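Local atomic coordinates of STIV B116 (Sulfolobus turreted icosahedral virus, PDB entry 2J85), a protein that probably binds DNA and belongs to a protein family highly conserved in diverse crenarchaeal viruses. Residues G2-K16 with V71-M85. Numbering follows the deposited sequence.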
loop_
_atom_site.group_PDB
_atom_site.type_symbol
_atom_site.label_atom_id
_atom_site.label_comp_id
_atom_site.label_asym_id
_atom_site.label_seq_id
_atom_site.Cartn_x
_atom_site.Cartn_y
_atom_site.Cartn_z
ATOM N N GLY A 2 -17.208 6.710 12.317
ATOM C CA GLY A 2 -16.969 7.041 10.875
ATOM C C GLY A 2 -17.253 5.865 9.955
ATOM O O GLY A 2 -17.884 4.902 10.352
ATOM N N LYS A 3 -16.763 5.946 8.726
ATOM C CA LYS A 3 -16.950 4.891 7.746
ATOM C C LYS A 3 -15.935 3.754 7.945
ATOM O O LYS A 3 -14.856 3.940 8.542
ATOM C CB LYS A 3 -16.824 5.467 6.334
ATOM C CG LYS A 3 -17.492 6.859 6.150
ATOM C CD LYS A 3 -17.723 7.230 4.680
ATOM C CE LYS A 3 -17.677 8.764 4.407
ATOM N NZ LYS A 3 -16.281 9.208 4.041
ATOM N N VAL A 4 -16.304 2.571 7.456
ATOM C CA VAL A 4 -15.403 1.430 7.418
ATOM C C VAL A 4 -15.326 0.867 5.996
ATOM O O VAL A 4 -16.250 0.212 5.510
ATOM C CB VAL A 4 -15.840 0.346 8.393
ATOM C CG1 VAL A 4 -14.845 -0.783 8.371
ATOM C CG2 VAL A 4 -15.997 0.923 9.796
ATOM N N PHE A 5 -14.220 1.125 5.317
ATOM C CA PHE A 5 -14.057 0.644 3.962
ATOM C C PHE A 5 -13.602 -0.816 3.913
ATOM O O PHE A 5 -12.636 -1.205 4.579
ATOM C CB PHE A 5 -13.064 1.539 3.233
ATOM C CG PHE A 5 -13.528 2.967 3.097
ATOM C CD1 PHE A 5 -13.151 3.931 4.033
ATOM C CD2 PHE A 5 -14.340 3.342 2.049
ATOM C CE1 PHE A 5 -13.564 5.256 3.900
ATOM C CE2 PHE A 5 -14.756 4.673 1.906
ATOM C CZ PHE A 5 -14.381 5.620 2.828
ATOM N N LEU A 6 -14.307 -1.625 3.129
ATOM C CA LEU A 6 -13.872 -2.971 2.827
ATOM C C LEU A 6 -13.083 -2.953 1.513
ATOM O O LEU A 6 -13.621 -2.605 0.460
ATOM C CB LEU A 6 -15.076 -3.891 2.701
ATOM C CG LEU A 6 -14.723 -5.346 2.398
ATOM C CD1 LEU A 6 -13.969 -5.943 3.616
ATOM C CD2 LEU A 6 -15.967 -6.137 2.032
ATOM N N THR A 7 -11.808 -3.331 1.583
ATOM C CA THR A 7 -10.901 -3.243 0.439
ATOM C C THR A 7 -10.078 -4.516 0.315
ATOM O O THR A 7 -9.845 -5.226 1.306
ATOM C CB THR A 7 -9.891 -2.053 0.566
ATOM O OG1 THR A 7 -8.960 -2.327 1.609
ATOM C CG2 THR A 7 -10.586 -0.783 0.911
ATOM N N ASN A 8 -9.625 -4.769 -0.913
ATOM C CA ASN A 8 -8.690 -5.844 -1.182
ATOM C C ASN A 8 -7.252 -5.348 -1.316
ATOM O O ASN A 8 -6.375 -6.103 -1.713
ATOM C CB ASN A 8 -9.118 -6.635 -2.414
ATOM C CG ASN A 8 -8.902 -5.889 -3.708
ATOM O OD1 ASN A 8 -8.343 -4.801 -3.730
ATOM N ND2 ASN A 8 -9.364 -6.479 -4.803
ATOM N N ALA A 9 -7.031 -4.082 -0.959
ATOM C CA ALA A 9 -5.717 -3.464 -0.996
ATOM C C ALA A 9 -5.594 -2.347 0.031
ATOM O O ALA A 9 -6.589 -1.770 0.442
ATOM C CB ALA A 9 -5.446 -2.915 -2.410
ATOM N N PHE A 10 -4.367 -2.046 0.448
ATOM C CA PHE A 10 -4.088 -0.797 1.145
ATOM C C PHE A 10 -3.066 0.026 0.363
ATOM O O PHE A 10 -2.013 -0.477 -0.044
ATOM C CB PHE A 10 -3.563 -0.974 2.568
ATOM C CG PHE A 10 -3.271 0.342 3.240
ATOM C CD1 PHE A 10 -4.289 1.232 3.489
ATOM C CD2 PHE A 10 -1.978 0.733 3.500
ATOM C CE1 PHE A 10 -4.032 2.460 4.040
ATOM C CE2 PHE A 10 -1.705 1.982 4.052
ATOM C CZ PHE A 10 -2.727 2.840 4.319
ATOM N N SER A 11 -3.380 1.315 0.218
ATOM C CA SER A 11 -2.542 2.236 -0.510
ATOM C C SER A 11 -2.537 3.575 0.191
ATOM O O SER A 11 -3.552 4.000 0.730
ATOM C CB SER A 11 -3.061 2.393 -1.944
ATOM O OG SER A 11 -2.478 3.520 -2.552
ATOM N N ILE A 12 -1.369 4.216 0.180
ATOM C CA ILE A 12 -1.181 5.622 0.571
ATOM C C ILE A 12 -2.180 6.565 -0.108
ATOM O O ILE A 12 -2.561 7.566 0.472
ATOM C CB ILE A 12 0.294 6.105 0.252
ATOM C CG1 ILE A 12 1.288 5.445 1.217
ATOM C CG2 ILE A 12 0.405 7.651 0.311
ATOM C CD1 ILE A 12 2.676 6.021 1.177
ATOM N N ASN A 13 -2.594 6.238 -1.331
ATOM C CA ASN A 13 -3.687 6.957 -2.029
ATOM C C ASN A 13 -5.049 6.953 -1.318
ATOM O O ASN A 13 -5.902 7.775 -1.625
ATOM C CB ASN A 13 -3.889 6.399 -3.455
ATOM C CG ASN A 13 -2.679 6.662 -4.374
ATOM O OD1 ASN A 13 -1.985 7.680 -4.257
ATOM N ND2 ASN A 13 -2.424 5.723 -5.282
HETATM N N MSE A 14 -5.252 6.047 -0.368
HETATM C CA MSE A 14 -6.481 6.051 0.391
HETATM C C MSE A 14 -6.505 7.055 1.528
HETATM O O MSE A 14 -7.528 7.190 2.211
HETATM C CB MSE A 14 -6.760 4.664 0.934
HETATM C CG MSE A 14 -6.958 3.668 -0.168
HETATM SE SE MSE A 14 -7.027 1.873 0.549
HETATM C CE MSE A 14 -7.216 0.905 -1.138
ATOM N N LEU A 15 -5.392 7.767 1.733
ATOM C CA LEU A 15 -5.296 8.698 2.856
ATOM C C LEU A 15 -5.563 10.127 2.386
ATOM O O LEU A 15 -4.837 10.674 1.560
ATOM C CB LEU A 15 -3.946 8.565 3.549
ATOM C CG LEU A 15 -3.641 7.147 4.069
ATOM C CD1 LEU A 15 -2.182 7.031 4.627
ATOM C CD2 LEU A 15 -4.657 6.690 5.083
ATOM N N LYS A 16 -6.627 10.726 2.904
ATOM C CA LYS A 16 -7.044 12.040 2.420
ATOM C C LYS A 16 -5.960 13.076 2.629
ATOM O O LYS A 16 -5.757 13.900 1.736
ATOM C CB LYS A 16 -8.342 12.531 3.084
ATOM C CG LYS A 16 -9.660 12.283 2.313
ATOM C CD LYS A 16 -10.590 13.513 2.500
ATOM C CE LYS A 16 -12.016 13.329 1.938
ATOM N NZ LYS A 16 -12.869 12.360 2.708
ATOM N N VAL A 71 -15.478 2.100 -5.740
ATOM C CA VAL A 71 -15.490 3.256 -4.877
ATOM C C VAL A 71 -14.034 3.663 -4.858
ATOM O O VAL A 71 -13.155 2.812 -4.741
ATOM C CB VAL A 71 -15.912 2.847 -3.427
ATOM C CG1 VAL A 71 -15.700 3.999 -2.419
ATOM C CG2 VAL A 71 -17.336 2.344 -3.404
ATOM N N GLU A 72 -13.766 4.946 -5.002
ATOM C CA GLU A 72 -12.437 5.443 -4.722
ATOM C C GLU A 72 -12.391 5.643 -3.218
ATOM O O GLU A 72 -13.148 6.449 -2.686
ATOM C CB GLU A 72 -12.181 6.747 -5.465
ATOM C CG GLU A 72 -10.720 7.172 -5.453
ATOM C CD GLU A 72 -10.524 8.533 -6.069
ATOM O OE1 GLU A 72 -11.285 9.456 -5.685
ATOM O OE2 GLU A 72 -9.624 8.675 -6.938
ATOM N N VAL A 73 -11.554 4.875 -2.528
ATOM C CA VAL A 73 -11.457 4.957 -1.078
ATOM C C VAL A 73 -10.606 6.165 -0.693
ATOM O O VAL A 73 -9.467 6.300 -1.122
ATOM C CB VAL A 73 -10.896 3.648 -0.458
ATOM C CG1 VAL A 73 -10.850 3.734 1.067
ATOM C CG2 VAL A 73 -11.731 2.432 -0.914
ATOM N N LYS A 74 -11.201 7.073 0.071
ATOM C CA LYS A 74 -10.494 8.205 0.647
ATOM C C LYS A 74 -10.903 8.324 2.108
ATOM O O LYS A 74 -12.045 8.634 2.419
ATOM C CB LYS A 74 -10.801 9.498 -0.113
ATOM C CG LYS A 74 -10.106 9.595 -1.461
ATOM C CD LYS A 74 -8.651 10.011 -1.347
ATOM C CE LYS A 74 -7.954 9.907 -2.712
ATOM N NZ LYS A 74 -6.525 10.399 -2.717
HETATM N N MSE A 75 -9.953 8.076 2.996
HETATM C CA MSE A 75 -10.241 7.975 4.418
HETATM C C MSE A 75 -9.979 9.283 5.148
HETATM O O MSE A 75 -8.890 9.891 5.016
HETATM C CB MSE A 75 -9.398 6.876 5.062
HETATM C CG MSE A 75 -9.941 5.494 4.875
HETATM SE SE MSE A 75 -8.602 4.175 5.454
HETATM C CE MSE A 75 -8.538 4.441 7.385
ATOM N N ASN A 76 -10.981 9.692 5.922
ATOM C CA ASN A 76 -10.833 10.753 6.897
ATOM C C ASN A 76 -10.229 10.193 8.166
ATOM O O ASN A 76 -10.063 8.986 8.310
ATOM C CB ASN A 76 -12.188 11.395 7.187
ATOM C CG ASN A 76 -12.807 12.019 5.942
ATOM O OD1 ASN A 76 -12.233 12.936 5.339
ATOM N ND2 ASN A 76 -13.971 11.505 5.534
ATOM N N GLU A 77 -9.913 11.081 9.090
ATOM C CA GLU A 77 -9.268 10.697 10.333
ATOM C C GLU A 77 -10.173 9.791 11.216
ATOM O O GLU A 77 -9.673 9.006 12.023
ATOM C CB GLU A 77 -8.804 11.966 11.066
ATOM C CG GLU A 77 -7.717 11.769 12.133
ATOM C CD GLU A 77 -6.345 11.386 11.572
ATOM O OE1 GLU A 77 -5.937 11.880 10.491
ATOM O OE2 GLU A 77 -5.658 10.593 12.244
ATOM N N GLY A 78 -11.491 9.858 11.027
ATOM C CA GLY A 78 -12.417 8.990 11.774
ATOM C C GLY A 78 -12.785 7.649 11.114
ATOM O O GLY A 78 -13.540 6.861 11.700
ATOM N N ASP A 79 -12.260 7.416 9.905
ATOM C CA ASP A 79 -12.512 6.210 9.127
ATOM C C ASP A 79 -11.450 5.150 9.329
ATOM O O ASP A 79 -10.307 5.431 9.723
ATOM C CB ASP A 79 -12.537 6.519 7.633
ATOM C CG ASP A 79 -13.583 7.566 7.259
ATOM O OD1 ASP A 79 -14.628 7.692 7.946
ATOM O OD2 ASP A 79 -13.346 8.264 6.261
ATOM N N GLU A 80 -11.851 3.921 9.029
ATOM C CA GLU A 80 -10.971 2.767 9.085
ATOM C C GLU A 80 -11.200 1.890 7.860
ATOM O O GLU A 80 -12.129 2.095 7.101
ATOM C CB GLU A 80 -11.146 1.991 10.399
ATOM C CG GLU A 80 -12.545 1.613 10.748
ATOM C CD GLU A 80 -12.613 0.364 11.643
ATOM O OE1 GLU A 80 -11.815 -0.577 11.409
ATOM O OE2 GLU A 80 -13.483 0.305 12.545
ATOM N N ALA A 81 -10.312 0.946 7.646
ATOM C CA ALA A 81 -10.471 -0.016 6.574
ATOM C C ALA A 81 -10.322 -1.440 7.140
ATOM O O ALA A 81 -9.598 -1.667 8.121
ATOM C CB ALA A 81 -9.450 0.271 5.431
ATOM N N LEU A 82 -11.086 -2.368 6.562
ATOM C CA LEU A 82 -10.939 -3.813 6.808
ATOM C C LEU A 82 -10.441 -4.356 5.508
ATOM O O LEU A 82 -11.086 -4.173 4.468
ATOM C CB LEU A 82 -12.279 -4.471 7.140
ATOM C CG LEU A 82 -12.836 -4.163 8.515
ATOM C CD1 LEU A 82 -14.364 -4.502 8.621
ATOM C CD2 LEU A 82 -11.972 -4.876 9.596
ATOM N N ILE A 83 -9.279 -4.989 5.540
ATOM C CA ILE A 83 -8.582 -5.318 4.312
ATOM C C ILE A 83 -8.391 -6.830 4.148
ATOM O O ILE A 83 -8.003 -7.513 5.087
ATOM C CB ILE A 83 -7.223 -4.573 4.224
ATOM C CG1 ILE A 83 -7.432 -3.085 4.555
ATOM C CG2 ILE A 83 -6.571 -4.827 2.834
ATOM C CD1 ILE A 83 -6.245 -2.156 4.330
ATOM N N ILE A 84 -8.691 -7.329 2.941
ATOM C CA ILE A 84 -8.361 -8.701 2.542
ATOM C C ILE A 84 -7.266 -8.649 1.462
ATOM O O ILE A 84 -7.441 -8.029 0.405
ATOM C CB ILE A 84 -9.596 -9.502 2.033
ATOM C CG1 ILE A 84 -9.193 -10.952 1.694
ATOM C CG2 ILE A 84 -10.250 -8.810 0.845
ATOM C CD1 ILE A 84 -10.349 -11.867 1.228
HETATM N N MSE A 85 -6.143 -9.310 1.745
HETATM C CA MSE A 85 -5.005 -9.319 0.847
HETATM C C MSE A 85 -4.833 -10.722 0.300
HETATM O O MSE A 85 -4.596 -11.655 1.049
HETATM C CB MSE A 85 -3.739 -8.902 1.587
HETATM C CG MSE A 85 -3.864 -7.607 2.362
HETATM SE SE MSE A 85 -2.871 -6.103 1.627
HETATM C CE MSE A 85 -3.668 -6.243 -0.165
HETATM O O HOH W 1 -14.271 4.135 11.441
HETATM O O HOH W 2 -3.828 10.619 -0.621
#
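The F5 ring carries V73 on one face: CG1 stands 3.7 Å from the ring centroid, 21° off the normal, a CH-pi contact offset toward the rim. At the edge, in the ring plane, lies D79 OD2, the carboxylate turned almost perpendicular to the ring (79°), while M75 slides past in the opposite direction and sets CG 3.7 Å from F5 CD1. With CG anti to the carbonyl carbon (chi1 -63°), the F5 ring is carried over toward V73 and M75. The D79 carboxylate ties the lead-in to strand 4-7 to the 76-79 turn: OD1 takes K3 N at 2.9 Å and OD2 takes N76 N, the two donors on opposite faces and each well out of its plane, the second bracing that type I turn; K3 NZ adds a long salt bridge to OD2. Strands 4-7 and 80-85 run parallel, joined by alternating bonds from F5 N to E80 O, L82 N to F5 O, T7 N to L82 O and I84 N to T7 O. The other sheet face holds V4 against E80 and L82, with V4 CG1 3.8 Å from L82 CD1. On the F5 side, T7 OG1 donates to A9 O at 2.7 Å and rests on I83, whose CD1 presses F10 CB. Residues 14-16 pair with 74-76: M75 N meets M14 O at 2.7 Å and K16 N meets M75 O. K74 NZ reaches N13 O in the carbonyl plane, whereas K16 NZ approaches N76 OD1 from above the amide plane. I12 of the second subunit packs on F10 and I83. Strand 4-7 also bonds to strand 45-47, and 80-86 to 110-117, so the pair lies inside the five-stranded mixed sheet of this STIV B116-like family protein, with 80-86 central and 4-7 next to it.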